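PrgZ (Enterococcus faecalis, PDB 4FAJ) binds peptide pheromone as an extracellular, membrane-anchored receptor of the solute-binding protein 5 family, probably serving peptide import. Local coordinates at residues 160-172 and 181-195. Numbering follows the deposited sequence. Where two conformers were deposited one is given.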
ATOM      1  N   GLU A 160       2.579  -1.806 -13.094  1.00 20.83           N
ATOM      2  CA  GLU A 160       1.721  -0.675 -13.474  1.00 21.11           C
ATOM      3  C   GLU A 160       2.327   0.693 -13.093  1.00 19.81           C
ATOM      4  O   GLU A 160       2.073   1.691 -13.759  1.00 19.38           O
ATOM      5  CB  GLU A 160       0.333  -0.823 -12.832  1.00 21.52           C
ATOM      6  CG  GLU A 160      -0.713   0.167 -13.307  1.00 26.29           C
ATOM      7  CD  GLU A 160      -1.208  -0.131 -14.714  1.00 32.49           C
ATOM      8  OE1 GLU A 160      -1.351   0.827 -15.509  1.00 36.83           O
ATOM      9  OE2 GLU A 160      -1.454  -1.325 -15.020  1.00 36.74           O
ATOM     10  N   LEU A 161       3.131   0.728 -12.035  1.00 18.95           N
ATOM     11  CA  LEU A 161       3.811   1.954 -11.608  1.00 18.31           C
ATOM     12  C   LEU A 161       4.801   2.510 -12.633  1.00 18.39           C
ATOM     13  O   LEU A 161       5.213   3.676 -12.536  1.00 17.39           O
ATOM     14  CB  LEU A 161       4.563   1.713 -10.297  1.00 17.97           C
ATOM     15  CG  LEU A 161       3.713   1.400  -9.069  1.00 18.89           C
ATOM     16  CD1 LEU A 161       4.597   0.979  -7.889  1.00 18.07           C
ATOM     17  CD2 LEU A 161       2.852   2.588  -8.698  1.00 18.65           C
ATOM     18  N   PHE A 162       5.196   1.667 -13.590  1.00 18.61           N
ATOM     19  CA  PHE A 162       6.142   2.038 -14.640  1.00 19.25           C
ATOM     20  C   PHE A 162       5.473   2.431 -15.961  1.00 20.03           C
ATOM     21  O   PHE A 162       6.169   2.759 -16.926  1.00 20.27           O
ATOM     22  CB  PHE A 162       7.143   0.890 -14.857  1.00 19.36           C
ATOM     23  CG  PHE A 162       8.138   0.754 -13.740  1.00 19.11           C
ATOM     24  CD1 PHE A 162       7.768   0.185 -12.534  1.00 20.45           C
ATOM     25  CD2 PHE A 162       9.422   1.251 -13.869  1.00 20.57           C
ATOM     26  CE1 PHE A 162       8.668   0.083 -11.489  1.00 19.71           C
ATOM     27  CE2 PHE A 162      10.334   1.152 -12.819  1.00 20.14           C
ATOM     28  CZ  PHE A 162       9.955   0.570 -11.635  1.00 21.10           C
ATOM     29  N   SER A 163       4.136   2.443 -15.985  1.00 20.21           N
ATOM     30  CA  SER A 163       3.368   2.631 -17.226  1.00 21.17           C
ATOM     31  C   SER A 163       3.586   3.971 -17.896  1.00 21.11           C
ATOM     32  O   SER A 163       3.459   4.073 -19.114  1.00 21.60           O
ATOM     33  CB  SER A 163       1.869   2.441 -16.970  1.00 20.87           C
ATOM     34  OG  SER A 163       1.636   1.145 -16.464  1.00 24.18           O
ATOM     35  N   ALA A 164       3.931   4.990 -17.115  1.00 21.01           N
ATOM     36  CA  ALA A 164       4.234   6.325 -17.658  1.00 21.11           C
ATOM     37  C   ALA A 164       5.456   6.377 -18.581  1.00 21.61           C
ATOM     38  O   ALA A 164       5.547   7.248 -19.447  1.00 21.73           O
ATOM     39  CB  ALA A 164       4.404   7.323 -16.509  1.00 21.49           C
ATOM     40  N   ILE A 165       6.389   5.443 -18.405  1.00 21.59           N
ATOM     41  CA  ILE A 165       7.652   5.462 -19.139  1.00 21.96           C
ATOM     42  C   ILE A 165       7.458   4.897 -20.540  1.00 22.96           C
ATOM     43  O   ILE A 165       6.788   3.880 -20.712  1.00 22.19           O
ATOM     44  CB  ILE A 165       8.742   4.653 -18.393  1.00 21.48           C
ATOM     45  CG1 ILE A 165       9.022   5.282 -17.027  1.00 21.40           C
ATOM     46  CG2 ILE A 165      10.039   4.568 -19.213  1.00 21.89           C
ATOM     47  CD1 ILE A 165       9.964   4.461 -16.142  1.00 21.59           C
ATOM     48  N   LYS A 166       8.059   5.552 -21.529  1.00 24.27           N
ATOM     49  CA  LYS A 166       7.945   5.111 -22.921  1.00 25.82           C
ATOM     50  C   LYS A 166       8.351   3.642 -23.073  1.00 26.36           C
ATOM     51  O   LYS A 166       9.345   3.186 -22.491  1.00 25.55           O
ATOM     52  CB  LYS A 166       8.774   5.985 -23.857  1.00 26.57           C
ATOM     53  CG  LYS A 166       8.360   5.882 -25.323  1.00 29.16           C
ATOM     54  CD  LYS A 166       9.538   6.017 -26.286  1.00 32.95           C
ATOM     55  CE  LYS A 166      10.250   7.345 -26.141  1.00 34.71           C
ATOM     56  NZ  LYS A 166      11.204   7.628 -27.258  1.00 36.98           N
ATOM     57  N   ASN A 167       7.537   2.916 -23.840  1.00 27.39           N
ATOM     58  CA  ASN A 167       7.710   1.487 -24.125  1.00 28.54           C
ATOM     59  C   ASN A 167       7.319   0.534 -23.000  1.00 29.06           C
ATOM     60  O   ASN A 167       7.283  -0.675 -23.221  1.00 29.57           O
ATOM     61  CB  ASN A 167       9.124   1.174 -24.643  1.00 28.69           C
ATOM     62  CG  ASN A 167       9.406   1.823 -25.981  1.00 29.68           C
ATOM     63  OD1 ASN A 167       8.506   1.978 -26.801  1.00 31.18           O
ATOM     64  ND2 ASN A 167      10.655   2.215 -26.208  1.00 29.52           N
ATOM     65  N   ALA A 168       7.011   1.045 -21.808  1.00 29.50           N
ATOM     66  CA  ALA A 168       6.589   0.173 -20.705  1.00 30.45           C
ATOM     67  C   ALA A 168       5.316  -0.599 -21.076  1.00 31.89           C
ATOM     68  O   ALA A 168       5.163  -1.755 -20.685  1.00 32.14           O
ATOM     69  CB  ALA A 168       6.373   0.970 -19.426  1.00 29.57           C
ATOM     70  N   LYS A 169       4.427   0.053 -21.836  1.00 33.54           N
ATOM     71  CA  LYS A 169       3.190  -0.559 -22.343  1.00 34.97           C
ATOM     72  C   LYS A 169       3.499  -1.630 -23.393  1.00 35.97           C
ATOM     73  O   LYS A 169       2.921  -2.709 -23.363  1.00 36.48           O
ATOM     74  CB  LYS A 169       2.248   0.506 -22.943  1.00 35.15           C
ATOM     75  CG  LYS A 169       0.975  -0.063 -23.614  1.00 37.25           C
ATOM     76  CD  LYS A 169       0.021   1.024 -24.153  1.00 39.58           C
ATOM     77  CE  LYS A 169      -1.244   0.386 -24.754  1.00 41.17           C
ATOM     78  NZ  LYS A 169      -2.348   1.358 -25.065  1.00 42.37           N
ATOM     79  N   GLU A 170       4.401  -1.319 -24.320  1.00 37.06           N
ATOM     80  CA  GLU A 170       4.750  -2.243 -25.406  1.00 38.10           C
ATOM     81  C   GLU A 170       5.530  -3.462 -24.896  1.00 38.36           C
ATOM     82  O   GLU A 170       5.568  -4.505 -25.556  1.00 38.64           O
ATOM     83  CB  GLU A 170       5.555  -1.518 -26.485  1.00 38.70           C
ATOM     84  CG  GLU A 170       4.723  -0.574 -27.371  1.00 40.31           C
ATOM     85  CD  GLU A 170       4.327   0.741 -26.695  1.00 41.60           C
ATOM     86  OE1 GLU A 170       4.592   0.923 -25.484  1.00 41.11           O
ATOM     87  OE2 GLU A 170       3.731   1.591 -27.391  1.00 43.30           O
ATOM     88  N   ILE A 171       6.162  -3.312 -23.733  1.00 38.06           N
ATOM     89  CA  ILE A 171       6.870  -4.404 -23.065  1.00 38.21           C
ATOM     90  C   ILE A 171       5.864  -5.308 -22.355  1.00 38.63           C
ATOM     91  O   ILE A 171       6.047  -6.529 -22.300  1.00 39.37           O
ATOM     92  CB  ILE A 171       7.914  -3.855 -22.058  1.00 37.49           C
ATOM     93  CG1 ILE A 171       9.087  -3.232 -22.812  1.00 37.19           C
ATOM     94  CG2 ILE A 171       8.444  -4.941 -21.159  1.00 37.56           C
ATOM     95  CD1 ILE A 171      10.031  -2.418 -21.942  1.00 34.80           C
ATOM     96  N   ALA A 172       4.803  -4.700 -21.820  1.00 38.34           N
ATOM     97  CA  ALA A 172       3.732  -5.427 -21.143  1.00 38.39           C
ATOM     98  C   ALA A 172       2.910  -6.290 -22.098  1.00 39.13           C
ATOM     99  O   ALA A 172       2.503  -7.394 -21.742  1.00 39.21           O
ATOM    100  CB  ALA A 172       2.823  -4.449 -20.409  1.00 37.82           C
ATOM    101  N   LEU A 181      12.883  -0.224 -22.767  1.00 24.36           N
ATOM    102  CA  LEU A 181      12.390   0.732 -21.750  1.00 23.02           C
ATOM    103  C   LEU A 181      13.180   2.041 -21.883  1.00 22.43           C
ATOM    104  O   LEU A 181      14.409   2.022 -21.930  1.00 22.52           O
ATOM    105  CB  LEU A 181      12.520   0.152 -20.340  1.00 22.28           C
ATOM    106  CG  LEU A 181      11.816   0.910 -19.208  1.00 21.10           C
ATOM    107  CD1 LEU A 181      10.298   0.861 -19.354  1.00 19.79           C
ATOM    108  CD2 LEU A 181      12.232   0.357 -17.848  1.00 20.40           C
ATOM    109  N   ALA A 182      12.478   3.168 -21.981  1.00 21.52           N
ATOM    110  CA  ALA A 182      13.120   4.447 -22.297  1.00 21.95           C
ATOM    111  C   ALA A 182      13.789   5.049 -21.063  1.00 21.41           C
ATOM    112  O   ALA A 182      13.407   6.121 -20.586  1.00 21.10           O
ATOM    113  CB  ALA A 182      12.113   5.428 -22.910  1.00 21.82           C
ATOM    114  N   VAL A 183      14.768   4.311 -20.545  1.00 21.32           N
ATOM    115  CA  VAL A 183      15.616   4.738 -19.450  1.00 21.64           C
ATOM    116  C   VAL A 183      17.047   4.392 -19.837  1.00 22.37           C
ATOM    117  O   VAL A 183      17.312   3.270 -20.276  1.00 22.49           O
ATOM    118  CB  VAL A 183      15.250   4.009 -18.146  1.00 21.52           C
ATOM    119  CG1 VAL A 183      16.185   4.446 -17.019  1.00 22.67           C
ATOM    120  CG2 VAL A 183      13.783   4.263 -17.783  1.00 22.41           C
ATOM    121  N   LYS A 184      17.967   5.347 -19.702  1.00 22.72           N
ATOM    122  CA  LYS A 184      19.373   5.080 -20.015  1.00 23.65           C
ATOM    123  C   LYS A 184      20.344   5.808 -19.082  1.00 24.09           C
ATOM    124  O   LYS A 184      20.032   6.879 -18.553  1.00 22.86           O
ATOM    125  CB  LYS A 184      19.674   5.442 -21.471  1.00 24.21           C
ATOM    126  CG  LYS A 184      19.824   6.935 -21.751  1.00 24.92           C
ATOM    127  CD  LYS A 184      20.070   7.204 -23.229  1.00 28.09           C
ATOM    128  CE  LYS A 184      20.236   8.689 -23.499  1.00 29.01           C
ATOM    129  NZ  LYS A 184      20.661   8.964 -24.902  1.00 29.92           N
ATOM    130  N   SER A 185      21.525   5.218 -18.911  1.00 24.94           N
ATOM    131  CA  SER A 185      22.637   5.873 -18.228  1.00 25.75           C
ATOM    132  C   SER A 185      23.450   6.697 -19.216  1.00 26.76           C
ATOM    133  O   SER A 185      23.563   6.346 -20.396  1.00 27.47           O
ATOM    134  CB  SER A 185      23.550   4.839 -17.562  1.00 26.13           C
ATOM    135  OG  SER A 185      23.960   3.858 -18.500  1.00 27.84           O
ATOM    136  N   ILE A 186      23.992   7.808 -18.729  1.00 27.04           N
ATOM    137  CA  ILE A 186      24.994   8.585 -19.437  1.00 28.13           C
ATOM    138  C   ILE A 186      26.165   8.676 -18.460  1.00 28.59           C
ATOM    139  O   ILE A 186      26.083   9.371 -17.447  1.00 28.69           O
ATOM    140  CB  ILE A 186      24.480   9.996 -19.810  1.00 28.04           C
ATOM    141  CG1 ILE A 186      23.186   9.903 -20.616  1.00 27.93           C
ATOM    142  CG2 ILE A 186      25.531  10.751 -20.610  1.00 29.05           C
ATOM    143  CD1 ILE A 186      22.427  11.198 -20.711  1.00 29.34           C
ATOM    144  N   GLY A 187      27.231   7.930 -18.731  1.00 28.99           N
ATOM    145  CA  GLY A 187      28.318   7.794 -17.763  1.00 29.19           C
ATOM    146  C   GLY A 187      27.860   6.928 -16.600  1.00 28.83           C
ATOM    147  O   GLY A 187      26.987   6.069 -16.767  1.00 29.21           O
ATOM    148  N   GLU A 188      28.435   7.153 -15.423  0.50 28.47           N
ATOM    149  CA  GLU A 188      28.113   6.344 -14.249  0.50 28.09           C
ATOM    150  C   GLU A 188      27.082   7.016 -13.327  0.50 27.03           C
ATOM    151  O   GLU A 188      26.454   6.335 -12.510  0.50 26.65           O
ATOM    152  CB  GLU A 188      29.390   6.014 -13.462  0.50 28.69           C
ATOM    153  CG  GLU A 188      29.724   7.023 -12.386  0.50 29.06           C
ATOM    154  CD  GLU A 188      30.861   6.587 -11.472  0.50 30.22           C
ATOM    155  OE1 GLU A 188      32.005   6.485 -11.953  0.50 31.09           O
ATOM    156  OE2 GLU A 188      30.607   6.370 -10.265  0.50 30.01           O
ATOM    157  N   LYS A 189      26.900   8.331 -13.470  1.00 26.29           N
ATOM    158  CA  LYS A 189      26.086   9.119 -12.524  1.00 25.78           C
ATOM    159  C   LYS A 189      24.865   9.838 -13.087  1.00 24.43           C
ATOM    160  O   LYS A 189      24.167  10.496 -12.327  1.00 24.59           O
ATOM    161  CB  LYS A 189      26.966  10.149 -11.809  1.00 26.25           C
ATOM    162  CG  LYS A 189      28.059   9.540 -10.931  1.00 29.22           C
ATOM    163  CD  LYS A 189      28.743  10.586 -10.040  1.00 32.90           C
ATOM    164  CE  LYS A 189      30.142  10.142  -9.620  1.00 35.00           C
ATOM    165  NZ  LYS A 189      30.975  11.268  -9.122  1.00 37.19           N
ATOM    166  N   THR A 190      24.581   9.719 -14.382  1.00 22.93           N
ATOM    167  CA  THR A 190      23.441  10.428 -14.965  1.00 21.85           C
ATOM    168  C   THR A 190      22.428   9.442 -15.535  1.00 21.20           C
ATOM    169  O   THR A 190      22.792   8.481 -16.220  1.00 20.95           O
ATOM    170  CB  THR A 190      23.886  11.462 -16.033  1.00 22.16           C
ATOM    171  OG1 THR A 190      24.704  12.453 -15.408  1.00 22.81           O
ATOM    172  CG2 THR A 190      22.685  12.168 -16.680  1.00 22.76           C
ATOM    173  N   LEU A 191      21.160   9.703 -15.232  1.00 20.02           N
ATOM    174  CA  LEU A 191      20.026   8.952 -15.753  1.00 19.82           C
ATOM    175  C   LEU A 191      19.177   9.856 -16.639  1.00 19.93           C
ATOM    176  O   LEU A 191      18.905  11.001 -16.270  1.00 19.43           O
ATOM    177  CB  LEU A 191      19.166   8.454 -14.596  1.00 19.13           C
ATOM    178  CG  LEU A 191      19.578   7.179 -13.869  1.00 20.29           C
ATOM    179  CD1 LEU A 191      18.739   7.028 -12.587  1.00 19.73           C
ATOM    180  CD2 LEU A 191      19.402   5.960 -14.791  1.00 18.46           C
ATOM    181  N   GLU A 192      18.759   9.352 -17.799  1.00 20.31           N
ATOM    182  CA  GLU A 192      17.777  10.053 -18.634  1.00 21.12           C
ATOM    183  C   GLU A 192      16.560   9.145 -18.857  1.00 20.96           C
ATOM    184  O   GLU A 192      16.714   7.987 -19.231  1.00 20.92           O
ATOM    185  CB  GLU A 192      18.380  10.470 -19.978  1.00 22.03           C
ATOM    186  CG  GLU A 192      17.406  11.224 -20.882  1.00 23.12           C
ATOM    187  CD  GLU A 192      17.969  11.531 -22.256  1.00 26.48           C
ATOM    188  OE1 GLU A 192      18.974  12.259 -22.341  1.00 28.39           O
ATOM    189  OE2 GLU A 192      17.390  11.059 -23.262  1.00 31.74           O
ATOM    190  N   ILE A 193      15.364   9.678 -18.613  1.00 20.66           N
ATOM    191  CA  ILE A 193      14.108   8.919 -18.727  1.00 20.17           C
ATOM    192  C   ILE A 193      13.177   9.668 -19.659  1.00 21.05           C
ATOM    193  O   ILE A 193      13.027  10.893 -19.524  1.00 19.96           O
ATOM    194  CB  ILE A 193      13.394   8.814 -17.370  1.00 19.83           C
ATOM    195  CG1 ILE A 193      14.297   8.166 -16.315  1.00 19.69           C
ATOM    196  CG2 ILE A 193      12.070   8.039 -17.491  1.00 18.89           C
ATOM    197  CD1 ILE A 193      14.017   8.689 -14.928  1.00 19.85           C
ATOM    198  N   GLU A 194      12.554   8.946 -20.597  1.00 21.75           N
ATOM    199  CA  GLU A 194      11.506   9.524 -21.434  1.00 22.60           C
ATOM    200  C   GLU A 194      10.118   8.956 -21.114  1.00 22.28           C
ATOM    201  O   GLU A 194       9.906   7.743 -21.103  1.00 21.78           O
ATOM    202  CB  GLU A 194      11.802   9.354 -22.926  1.00 24.00           C
ATOM    203  CG  GLU A 194      10.694   9.947 -23.777  1.00 26.59           C
ATOM    204  CD  GLU A 194      11.190  10.646 -24.992  1.00 32.65           C
ATOM    205  OE1 GLU A 194      11.261  11.899 -24.950  1.00 36.92           O
ATOM    206  OE2 GLU A 194      11.521   9.953 -25.982  1.00 36.22           O
ATOM    207  N   LEU A 195       9.178   9.864 -20.871  1.00 22.32           N
ATOM    208  CA  LEU A 195       7.796   9.518 -20.597  1.00 21.92           C
ATOM    209  C   LEU A 195       6.927   9.596 -21.858  1.00 22.95           C
ATOM    210  O   LEU A 195       7.250  10.289 -22.828  1.00 22.90           O
ATOM    211  CB  LEU A 195       7.239  10.460 -19.540  1.00 21.38           C
ATOM    212  CG  LEU A 195       8.028  10.622 -18.240  1.00 21.48           C
ATOM    213  CD1 LEU A 195       7.280  11.579 -17.320  1.00 20.47           C
ATOM    214  CD2 LEU A 195       8.259   9.291 -17.558  1.00 20.91           C
TER
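Lys166 is held by backbone bonds to Glu194 at the end of strand 190-194 and to Ala182 just ahead of strand 183-186, the two strands of a hairpin. Lys166 N donates to Glu194 O over 2.9 Å, nearly straight at 169°. Lys166 O accepts from Ala182 N at 3.2 Å, with the donor tilted 26° from the carbonyl plane. Ala182 centres an inverse gamma turn, and Ala182 CB lies 3.5 Å from Lys166 CB.

The same lysine adds a salt bridge. Lys166 NZ lies 2.7 Å from Glu194 OE2, which accepts through its anti lone pair. The lysine chain bends at chi2 and again at chi3 (-60°), which brings its amine to the carboxylate. Glu194 OE1 turns to Asn116 in a weak hydrogen bond.

Strand 183-186 is an outermost strand of a four-stranded antiparallel sheet, and 190-194 pairs with both it and strand 120-124. Residues 162-168 pass the hairpin's open end through a type I turn (Phe162 to Ile165) and a type II turn (Ile165 to Ala168), the second leading into helix 168-172. Ile165 and Leu195 form a single backbone bridge.

The apolar contacts centre on Ile165. Ile165 CG2, anti to the backbone N, reaches Leu181 CD1 at 3.7 Å and Val183 CG2 at 4.0 Å. CG1 touches Ile193 CG2 and Leu195 CD2. Phe202 also packs on Ile165, Ile193 and Leu195. From the short helix, Ala168 CB meets Leu181 CD1, while Ile171 crosses Leu181 at about a right angle, Ile171 CD1 3.9 Å from Leu181 CB.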